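Putative NADP oxidoreductase BF3122 (Bacteroides fragilis, PDB 3D1L) is a putative NADP-dependent oxidoreductase that probably holds its dinucleotide cofactor on a Rossmann-type domain, though its substrate is not established. Local coordinates at residues V14-G19 / Q38-T43; L71-L76 / L97-A102; I137-E142 / S157-R162; L21-A26 / F126-E131. All blocks are in the same frame, centred on the assembly; numbering follows the deposited sequence. Where two conformers were deposited one is given.

Contact 1: residues V14-G19 / Q38-T43; sequences VLIGAG and QVYSRT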
# COMPACT_ATOMS: atom_id res chain seq x y z
N VAL B 14 -7.41 32.16 8.42
CA VAL B 14 -5.92 32.17 8.37
C VAL B 14 -5.36 30.77 8.70
O VAL B 14 -5.86 30.08 9.61
CB VAL B 14 -5.35 33.25 9.31
CG1 VAL B 14 -3.81 33.17 9.43
CG2 VAL B 14 -5.79 34.66 8.86
N LEU B 15 -4.35 30.33 7.93
CA LEU B 15 -3.65 29.09 8.26
C LEU B 15 -2.32 29.41 8.85
O LEU B 15 -1.54 30.15 8.24
CB LEU B 15 -3.47 28.20 7.02
CG LEU B 15 -4.60 27.99 6.00
CD1 LEU B 15 -4.19 26.78 5.23
CD2 LEU B 15 -5.96 27.73 6.59
N ILE B 16 -2.06 28.86 10.04
CA ILE B 16 -0.78 29.00 10.71
C ILE B 16 -0.13 27.63 10.56
O ILE B 16 -0.44 26.68 11.31
CB ILE B 16 -0.90 29.42 12.22
CG1 ILE B 16 -1.70 30.73 12.45
CG2 ILE B 16 0.45 29.54 12.86
CD1 ILE B 16 -1.20 31.96 11.70
N GLY B 17 0.75 27.52 9.56
CA GLY B 17 1.30 26.22 9.19
C GLY B 17 0.80 25.82 7.81
O GLY B 17 -0.38 25.98 7.49
N ALA B 18 1.71 25.29 6.98
CA ALA B 18 1.42 25.06 5.57
C ALA B 18 1.88 23.66 5.12
O ALA B 18 2.20 23.49 3.94
CB ALA B 18 2.07 26.14 4.72
N GLY B 19 1.89 22.69 6.04
CA GLY B 19 2.39 21.33 5.76
C GLY B 19 1.39 20.53 4.96
O GLY B 19 0.50 21.12 4.31
N GLN B 38 -4.71 34.55 4.30
CA GLN B 38 -3.27 34.36 4.24
C GLN B 38 -2.80 33.11 4.93
O GLN B 38 -3.51 32.49 5.73
CB GLN B 38 -2.49 35.56 4.78
CG GLN B 38 -2.50 35.65 6.25
CD GLN B 38 -1.36 36.42 6.86
OE1 GLN B 38 -1.17 36.32 8.05
NE2 GLN B 38 -0.64 37.21 6.08
N VAL B 39 -1.58 32.74 4.59
CA VAL B 39 -0.95 31.53 5.07
C VAL B 39 0.33 31.98 5.75
O VAL B 39 1.07 32.80 5.21
CB VAL B 39 -0.59 30.63 3.84
CG1 VAL B 39 0.33 29.44 4.22
CG2 VAL B 39 -1.86 30.15 3.13
N TYR B 40 0.59 31.42 6.94
CA TYR B 40 1.86 31.56 7.61
C TYR B 40 2.62 30.23 7.55
O TYR B 40 2.02 29.15 7.73
CB TYR B 40 1.68 31.99 9.08
CG TYR B 40 2.91 31.69 9.88
CD1 TYR B 40 3.94 32.63 9.98
CD2 TYR B 40 3.08 30.44 10.49
CE1 TYR B 40 5.09 32.35 10.68
CE2 TYR B 40 4.24 30.13 11.18
CZ TYR B 40 5.23 31.10 11.27
OH TYR B 40 6.37 30.82 11.98
N SER B 41 3.93 30.29 7.32
CA SER B 41 4.78 29.11 7.48
C SER B 41 6.13 29.58 7.92
O SER B 41 6.48 30.74 7.68
CB SER B 41 4.91 28.36 6.16
OG SER B 41 5.67 27.18 6.31
N ARG B 42 6.89 28.70 8.57
CA ARG B 42 8.24 29.05 8.98
C ARG B 42 9.18 29.26 7.78
O ARG B 42 10.08 30.10 7.84
CB ARG B 42 8.77 28.05 10.03
CG ARG B 42 8.27 28.40 11.44
CD ARG B 42 8.11 27.23 12.44
NE ARG B 42 7.18 26.19 12.00
CZ ARG B 42 7.53 24.94 11.70
NH1 ARG B 42 8.80 24.54 11.81
NH2 ARG B 42 6.61 24.07 11.31
N THR B 43 8.95 28.54 6.68
CA THR B 43 9.79 28.71 5.49
C THR B 43 9.05 29.35 4.30
O THR B 43 7.92 28.98 4.00
CB THR B 43 10.45 27.38 5.04
OG1 THR B 43 9.43 26.41 4.77
CG2 THR B 43 11.38 26.83 6.14
O HOH W 1 4.63 25.12 7.92

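Contact 2: residues L71-L76 / L97-A102; sequences LYIVSL and LMVHTA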
# COMPACT_ATOMS: atom_id res chain seq x y z
N LEU B 71 -11.32 32.70 11.86
CA LEU B 71 -10.83 31.38 12.14
C LEU B 71 -9.35 31.26 11.82
O LEU B 71 -8.92 31.58 10.70
CB LEU B 71 -11.65 30.32 11.38
CG LEU B 71 -11.24 28.85 11.60
CD1 LEU B 71 -11.54 28.45 13.05
CD2 LEU B 71 -11.96 27.91 10.63
N TYR B 72 -8.60 30.78 12.80
CA TYR B 72 -7.19 30.53 12.69
C TYR B 72 -6.94 29.03 12.84
O TYR B 72 -7.18 28.45 13.91
CB TYR B 72 -6.44 31.33 13.75
CG TYR B 72 -6.51 32.82 13.51
CD1 TYR B 72 -5.51 33.47 12.79
CD2 TYR B 72 -7.59 33.59 13.97
CE1 TYR B 72 -5.56 34.83 12.53
CE2 TYR B 72 -7.64 34.97 13.74
CZ TYR B 72 -6.62 35.57 13.01
OH TYR B 72 -6.62 36.89 12.74
N ILE B 73 -6.48 28.41 11.75
CA ILE B 73 -6.23 26.97 11.73
C ILE B 73 -4.74 26.72 11.91
O ILE B 73 -3.93 27.08 11.05
CB ILE B 73 -6.71 26.29 10.44
CG1 ILE B 73 -8.21 26.58 10.21
CG2 ILE B 73 -6.40 24.74 10.52
CD1 ILE B 73 -8.75 26.10 8.88
N VAL B 74 -4.40 26.14 13.05
CA VAL B 74 -3.01 26.00 13.45
C VAL B 74 -2.59 24.55 13.26
O VAL B 74 -3.15 23.62 13.84
CB VAL B 74 -2.80 26.51 14.90
CG1 VAL B 74 -1.34 26.45 15.30
CG2 VAL B 74 -3.38 27.95 15.06
N SER B 75 -1.61 24.37 12.37
CA SER B 75 -1.03 23.07 12.05
C SER B 75 0.46 23.15 12.29
O SER B 75 1.24 23.33 11.36
CB SER B 75 -1.27 22.72 10.58
OG SER B 75 -2.64 22.57 10.29
N LEU B 76 0.88 23.05 13.54
CA LEU B 76 2.29 23.18 13.84
C LEU B 76 2.73 22.06 14.80
O LEU B 76 1.91 21.53 15.55
CB LEU B 76 2.58 24.57 14.44
CG LEU B 76 2.59 25.83 13.55
CD1 LEU B 76 2.93 27.09 14.35
CD2 LEU B 76 3.53 25.70 12.35
N LEU B 97 -11.86 32.30 16.40
CA LEU B 97 -11.73 30.95 16.90
C LEU B 97 -10.33 30.41 16.58
O LEU B 97 -9.92 30.43 15.41
CB LEU B 97 -12.86 30.11 16.28
CG LEU B 97 -13.25 28.67 16.60
CD1 LEU B 97 -13.01 28.30 18.04
CD2 LEU B 97 -14.72 28.37 16.20
N MSE B 98 -9.57 30.00 17.60
CA MSE B 98 -8.27 29.31 17.35
C MSE B 98 -8.44 27.82 17.50
O MSE B 98 -8.84 27.33 18.57
CB MSE B 98 -7.09 29.72 18.25
CG MSE B 98 -7.26 30.89 19.14
SE MSE B 98 -7.71 32.53 18.24
CE MSE B 98 -6.21 32.53 17.03
N VAL B 99 -8.13 27.12 16.43
CA VAL B 99 -8.16 25.66 16.44
C VAL B 99 -6.82 25.09 16.03
O VAL B 99 -6.05 25.71 15.30
CB VAL B 99 -9.32 25.09 15.55
CG1 VAL B 99 -10.66 25.70 15.95
CG2 VAL B 99 -9.04 25.30 14.05
N HIS B 100 -6.52 23.90 16.53
CA HIS B 100 -5.40 23.14 15.98
C HIS B 100 -5.92 21.88 15.33
O HIS B 100 -7.09 21.54 15.46
CB HIS B 100 -4.33 22.89 17.02
CG HIS B 100 -4.74 21.96 18.11
ND1 HIS B 100 -4.86 20.60 17.92
CD2 HIS B 100 -5.04 22.20 19.41
CE1 HIS B 100 -5.21 20.03 19.07
NE2 HIS B 100 -5.33 20.98 19.98
N THR B 101 -5.04 21.21 14.60
CA THR B 101 -5.43 20.07 13.77
C THR B 101 -4.75 18.77 14.21
O THR B 101 -4.68 17.80 13.42
CB THR B 101 -5.05 20.34 12.33
OG1 THR B 101 -3.67 20.71 12.28
CG2 THR B 101 -5.86 21.51 11.78
N ALA B 102 -4.22 18.74 15.42
CA ALA B 102 -3.44 17.57 15.85
C ALA B 102 -4.32 16.53 16.51
O ALA B 102 -5.18 16.86 17.32
CB ALA B 102 -2.34 17.97 16.76

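Contact 3: residues I137-E142 / S157-R162; sequences IPFFIE and STLSNR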
# COMPACT_ATOMS: atom_id res chain seq x y z
N ILE B 137 -13.57 11.80 4.43
CA ILE B 137 -12.62 11.96 5.53
C ILE B 137 -13.32 12.14 6.89
O ILE B 137 -14.09 13.09 7.09
CB ILE B 137 -11.56 13.10 5.25
CG1 ILE B 137 -10.78 12.77 3.96
CG2 ILE B 137 -10.59 13.21 6.41
CD1 ILE B 137 -9.74 13.83 3.53
N PRO B 138 -13.07 11.22 7.83
CA PRO B 138 -13.54 11.46 9.20
C PRO B 138 -12.97 12.78 9.76
O PRO B 138 -11.74 12.96 9.83
CB PRO B 138 -13.00 10.27 9.99
CG PRO B 138 -12.67 9.22 8.97
CD PRO B 138 -12.35 9.93 7.70
N PHE B 139 -13.86 13.70 10.13
CA PHE B 139 -13.47 15.01 10.64
C PHE B 139 -13.95 15.10 12.10
O PHE B 139 -15.14 15.15 12.33
CB PHE B 139 -14.21 16.06 9.83
CG PHE B 139 -13.38 17.16 9.31
CD1 PHE B 139 -12.77 18.07 10.16
CD2 PHE B 139 -13.26 17.34 7.94
CE1 PHE B 139 -12.03 19.12 9.64
CE2 PHE B 139 -12.54 18.39 7.42
CZ PHE B 139 -11.92 19.27 8.24
N PHE B 140 -13.03 15.14 13.07
CA PHE B 140 -13.39 15.22 14.48
C PHE B 140 -13.27 16.62 15.05
O PHE B 140 -12.25 17.31 14.82
CB PHE B 140 -12.57 14.23 15.29
CG PHE B 140 -12.63 12.86 14.73
CD1 PHE B 140 -13.67 11.99 15.09
CD2 PHE B 140 -11.69 12.43 13.79
CE1 PHE B 140 -13.74 10.73 14.56
CE2 PHE B 140 -11.78 11.18 13.25
CZ PHE B 140 -12.80 10.33 13.64
N ILE B 141 -14.32 17.02 15.78
CA ILE B 141 -14.50 18.41 16.23
C ILE B 141 -14.67 18.44 17.73
O ILE B 141 -15.43 17.65 18.30
CB ILE B 141 -15.76 19.07 15.59
CG1 ILE B 141 -15.69 19.14 14.05
CG2 ILE B 141 -16.06 20.49 16.22
CD1 ILE B 141 -14.42 19.55 13.47
N GLU B 142 -13.94 19.35 18.34
CA GLU B 142 -14.10 19.71 19.75
C GLU B 142 -14.00 21.24 19.78
O GLU B 142 -13.30 21.82 18.95
CB GLU B 142 -12.96 19.08 20.56
CG GLU B 142 -13.32 18.64 21.97
CD GLU B 142 -12.10 18.18 22.75
OE1 GLU B 142 -11.02 18.08 22.14
OE2 GLU B 142 -12.22 17.93 23.97
N SER B 157 -18.71 20.18 7.64
CA SER B 157 -19.78 19.53 6.85
C SER B 157 -19.87 19.95 5.38
O SER B 157 -20.43 19.22 4.57
CB SER B 157 -21.15 19.73 7.52
OG SER B 157 -21.16 19.11 8.80
N THR B 158 -19.34 21.13 5.04
CA THR B 158 -19.29 21.55 3.64
C THR B 158 -18.23 20.70 2.92
O THR B 158 -18.24 20.59 1.70
CB THR B 158 -19.01 23.07 3.46
OG1 THR B 158 -17.68 23.38 3.87
CG2 THR B 158 -19.97 23.92 4.27
N LEU B 159 -17.34 20.08 3.68
CA LEU B 159 -16.21 19.35 3.08
C LEU B 159 -16.38 17.84 3.11
O LEU B 159 -16.08 17.16 2.12
CB LEU B 159 -14.89 19.73 3.76
CG LEU B 159 -14.47 21.20 3.92
CD1 LEU B 159 -13.16 21.29 4.70
CD2 LEU B 159 -14.37 21.97 2.58
N SER B 160 -16.82 17.33 4.26
CA SER B 160 -16.90 15.92 4.56
C SER B 160 -18.34 15.51 4.94
O SER B 160 -19.06 16.26 5.62
CB SER B 160 -15.97 15.61 5.73
OG SER B 160 -16.17 14.29 6.23
N ASN B 161 -18.73 14.31 4.53
CA ASN B 161 -19.97 13.68 5.01
C ASN B 161 -19.80 12.91 6.31
O ASN B 161 -20.74 12.27 6.77
CB ASN B 161 -20.50 12.70 3.98
CG ASN B 161 -20.86 13.36 2.67
OD1 ASN B 161 -21.39 14.47 2.65
ND2 ASN B 161 -20.60 12.66 1.56
N ARG B 162 -18.58 12.94 6.88
CA ARG B 162 -18.27 12.19 8.10
C ARG B 162 -17.72 13.10 9.18
O ARG B 162 -16.55 13.03 9.55
CB ARG B 162 -17.29 11.04 7.81
CG ARG B 162 -17.96 9.74 7.35
CD ARG B 162 -16.96 8.57 7.36
NE ARG B 162 -17.59 7.25 7.39
CZ ARG B 162 -17.63 6.44 8.44
NH1 ARG B 162 -17.06 6.79 9.59
NH2 ARG B 162 -18.25 5.27 8.35

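Contact 4: residues L21-A26 / F126-E131; sequences LATNLA and FSKQRE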
# COMPACT_ATOMS: atom_id res chain seq x y z
N LEU B 21 -1.24 18.28 5.71
CA LEU B 21 -2.64 18.39 6.14
C LEU B 21 -3.18 19.77 5.84
O LEU B 21 -4.26 19.91 5.27
CB LEU B 21 -2.78 18.04 7.65
CG LEU B 21 -4.16 18.14 8.36
CD1 LEU B 21 -4.20 17.27 9.62
CD2 LEU B 21 -4.58 19.57 8.68
N ALA B 22 -2.42 20.81 6.20
CA ALA B 22 -2.88 22.18 5.99
C ALA B 22 -3.08 22.49 4.49
O ALA B 22 -4.06 23.12 4.10
CB ALA B 22 -1.92 23.17 6.65
N THR B 23 -2.16 22.01 3.65
CA THR B 23 -2.25 22.19 2.20
C THR B 23 -3.55 21.60 1.66
O THR B 23 -4.32 22.28 0.98
CB THR B 23 -1.01 21.56 1.51
OG1 THR B 23 0.16 22.31 1.88
CG2 THR B 23 -1.13 21.51 -0.01
N ASN B 24 -3.82 20.35 2.01
CA ASN B 24 -5.04 19.68 1.57
C ASN B 24 -6.31 20.31 2.15
O ASN B 24 -7.28 20.51 1.44
CB ASN B 24 -4.95 18.18 1.90
CG ASN B 24 -4.05 17.42 0.94
OD1 ASN B 24 -4.43 17.13 -0.20
ND2 ASN B 24 -2.83 17.08 1.38
N LEU B 25 -6.29 20.62 3.44
CA LEU B 25 -7.43 21.26 4.09
C LEU B 25 -7.66 22.64 3.50
O LEU B 25 -8.78 23.04 3.31
CB LEU B 25 -7.23 21.35 5.60
CG LEU B 25 -8.31 22.02 6.45
CD1 LEU B 25 -9.71 21.38 6.27
CD2 LEU B 25 -7.93 22.00 7.92
N ALA B 26 -6.59 23.38 3.21
CA ALA B 26 -6.77 24.70 2.58
C ALA B 26 -7.38 24.61 1.19
O ALA B 26 -8.26 25.39 0.87
CB ALA B 26 -5.44 25.50 2.55
N PHE B 126 -2.13 12.50 4.47
CA PHE B 126 -2.09 13.64 3.53
C PHE B 126 -0.70 13.80 2.95
O PHE B 126 0.27 13.58 3.64
CB PHE B 126 -2.44 14.96 4.23
CG PHE B 126 -3.87 15.06 4.68
CD1 PHE B 126 -4.91 15.20 3.75
CD2 PHE B 126 -4.18 15.02 6.02
CE1 PHE B 126 -6.20 15.31 4.16
CE2 PHE B 126 -5.49 15.14 6.44
CZ PHE B 126 -6.50 15.28 5.51
N SER B 127 -0.62 14.19 1.70
CA SER B 127 0.65 14.51 1.07
C SER B 127 0.36 15.68 0.16
O SER B 127 -0.75 15.80 -0.35
CB SER B 127 1.19 13.34 0.23
OG SER B 127 1.66 12.28 1.05
N LYS B 128 1.34 16.55 -0.01
CA LYS B 128 1.17 17.77 -0.80
C LYS B 128 0.87 17.50 -2.28
O LYS B 128 -0.01 18.14 -2.86
CB LYS B 128 2.40 18.68 -0.68
CG LYS B 128 2.38 19.49 0.59
CD LYS B 128 3.51 20.48 0.63
CE LYS B 128 3.72 20.96 2.06
NZ LYS B 128 5.01 21.68 2.19
N GLN B 129 1.58 16.55 -2.86
CA GLN B 129 1.49 16.21 -4.28
C GLN B 129 0.31 15.29 -4.61
O GLN B 129 0.23 14.76 -5.73
CB GLN B 129 2.77 15.48 -4.73
CG GLN B 129 4.09 16.01 -4.19
CD GLN B 129 5.22 14.98 -4.32
OE1 GLN B 129 5.94 14.69 -3.36
NE2 GLN B 129 5.36 14.41 -5.52
N ARG B 130 -0.58 15.05 -3.65
CA ARG B 130 -1.61 14.04 -3.80
C ARG B 130 -2.98 14.56 -3.33
O ARG B 130 -3.14 14.96 -2.16
CB ARG B 130 -1.17 12.76 -3.06
CG ARG B 130 -2.26 11.80 -2.67
CD ARG B 130 -2.66 10.87 -3.79
NE ARG B 130 -3.87 10.16 -3.40
CZ ARG B 130 -4.67 9.51 -4.24
NH1 ARG B 130 -4.40 9.45 -5.54
NH2 ARG B 130 -5.76 8.92 -3.76
N GLU B 131 -3.94 14.54 -4.25
CA GLU B 131 -5.29 15.06 -4.03
C GLU B 131 -6.15 14.00 -3.36
O GLU B 131 -6.07 12.82 -3.71
CB GLU B 131 -5.94 15.44 -5.37
CG GLU B 131 -5.25 16.56 -6.15
CD GLU B 131 -5.55 17.94 -5.58
OE1 GLU B 131 -6.04 18.03 -4.42
OE2 GLU B 131 -5.31 18.94 -6.29
O HOH W 2 -6.58 17.11 -1.67
O HOH W 3 -2.77 18.05 -2.48

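Contact 1: residues V14-G19 / Q38-T43
Leu15 O accepts the N-H of Tyr40 at 2.8 Å in a nearly straight bond, and the CA-H of Val39 leans on the same oxygen. A second rung of this parallel ladder runs from Leu15 N to Gln38 O. Beyond the end of strand 14-16, Gly17 N gives its proton to Tyr40 O at 2.8 Å, now tilted 32° from the carbonyl plane. Gly17 has a positive phi of 113°, a backbone shape that suits a residue without a side chain. On the face shared by Ile16 and Tyr40, Ile16 CG2 reaches Tyr40 CD2 at 3.7 Å, while Ile16 CD1 lies near Tyr40 CB. Gly17 N comes to the edge of the same ring. Ala18 CB meets Val39 CG1 at 3.8 Å and also touches Ser41 CB. A water then joins Ala18 N, whose proton it accepts, to Ser41 OG, 2.8 Å from the water. Leu50 of helix 44-53 packs against Leu15 and Ala18. Two adjacent parallel strands, the first running through Gly17 and Gly19 into helix 20-31, make the opening beta-alpha-beta unit of a Rossmann fold, with a glycine-rich turn consistent with dinucleotide binding.

Contact 2: residues L71-L76 / L97-A102
Tyr72 and Met98, the latter a selenomethionine, lie side by side on one face of two parallel strands, 71-74 and 97-100, which belong to a beta-alpha-beta unit of the Rossmann-type domain with helix 78-89 as its connection. From the tyrosine CB outward, the neighbour is first the Met98 methyl: Tyr72 CB is 3.5 Å from Met98 CE, and CG and CD2 touch that same methyl. Bends at chi2 and chi3 of Met98 (both near -60°) curl CE back to the ring, leaving SE oblique to it, 5.4 Å from the Tyr72 ring centroid, in a Met-aromatic contact. On the other side of the ring, Tyr72 CD1 packs on Val14, and at the tip OH is hydrogen-bonded to Asn66 O. Between the backbones, three bonds hold the strands together, the shortest being Val74 N to Val99 O at 2.8 Å. On the face of Leu71 and Ile73, Leu71 CD1 rests on Leu97 CB at 3.9 Å and also reaches Val99 CG1. Just past the end of strand 97-100, Thr101 stands roughly perpendicular to Ile73, its CG2 3.5 Å from Ile73 CG2. Thr101 N makes a weak, bent bond to Val74 O. Leu21 of helix 20-31 packs on both Ser75 and Thr101, whose hydroxyls share a hydrogen bond, Ser75 OG to Thr101 OG1, of 2.9 Å.

Contact 3: residues I137-E142 / S157-R162
Leu159 meets Phe139 first, its CD1 resting 4.0 Å from Phe139 CE2 in an oblique approach to the ring. Leu25 of helix 20-31 packs on both of these side chains, so the pair is part of the hydrophobic layer between that helix and the sheet. Next comes Ser160, which does two things at once. Its CB sits at the edge of the Phe139 ring, 3.9 Å from CD2, and its hydroxyl is held anti to the backbone N (chi1 170°), which turns OG to the backbone of Ile137. Ser160 OG donates to Ile137 O at 2.6 Å, arriving 28° out of the carbonyl plane. Ser160 OG in turn accepts the N-H of Arg162 at 2.8 Å, within its own segment, an ST turn. Arg162 then brings its carbonyl to Phe139: Phe139 N bonds to Arg162 O at 2.8 Å and the bond is nearly straight, while the CA-H of Pro138 points to that oxygen as well. This bond leads into the parallel pairing of strands 139-143 and 163-165, where Phe139 and Ile141 bond to Tyr164. Helix 146-157 connects these two neighbours, a beta-alpha-beta crossover that the contact closes just beyond the helix. The side chain of Arg162 passes Pro138 with its CB and runs out extended; in one of its two conformers NH2 forms a salt bridge with Asp204 of the second subunit. Chemically, one buried serine hydroxyl uses both its donor and its acceptor capacity, satisfying the Ile137 carbonyl and probably steadying the turn that presents Arg162 O to Phe139.

Contact 4: residues L21-A26 / F126-E131
Asn24 and Phe126 lie alongside each other, pointing opposite ways, the amide plane of one only 28° from the ring plane of the other. They join helix 20-31, the first helix of the Rossmann-type domain, which follows the glycine-rich turn, to a loop containing a type I turn from Ser127 to Arg130. The Phe126 ring meets the helix obliquely at Leu21 and Asn24. Asn24 CB touches Phe126 CD1 at 3.5 Å, and Leu21 CB approaches CD2 of the same ring at 3.7 Å. Leu21 CG and CD1 meet CE2, extending that contact along the ring. Farther out, Lys128 lies across Thr23, with Lys128 CG 3.8 Å from Thr23 OG1, a hydroxyl whose own hydrogen bond goes to Gly19 O. The amide of Asn24 is turned to the loop. ND2 donates to Ser127 O at 3.0 Å; the bond is nearly straight and Ser127 O lies in the Asn24 amide plane, but ND2 sits above the Ser127 carbonyl plane, 64° out of it. Its bond to Asn20 O gives ND2 a second acceptor, which helps hold the amide in place. Arg130 forms a salt bridge with Glu212 of the second subunit, and Glu131 OE2 pairs with Arg31 and Lys27 of the helix. Residues 126-131 come straight after pocket residues Gln124 and Thr125 in the same loop, and the Phe126 side chain lies about 7 Å from the bound 2-mercapto-propion aldehyde. At the other end of the amide, a water 2.6 Å from Asn24 OD1 donates to that oxygen and also to Glu131 OE1.

In the fold
From the N terminus, contact 1 closes the first short loop, bringing strands 12-16 and 35-40 side by side, with helix 20-31 as their connection. Contact 4 opens on that same helix before contact 1 has closed, so the two cross, and it then spans the chain to residues 126-131. Inside its long loop sits contact 2, in series after contact 1. These two adjoin because strands 12-16 and 71-74 are neighbours in the sheet. Contact 3 follows last, at the far edge of the sheet, where strands 139-143 and 163-165 pair. It meets contact 4 through Leu25 and also where Ile137 touches Phe126, and both also touch the second subunit.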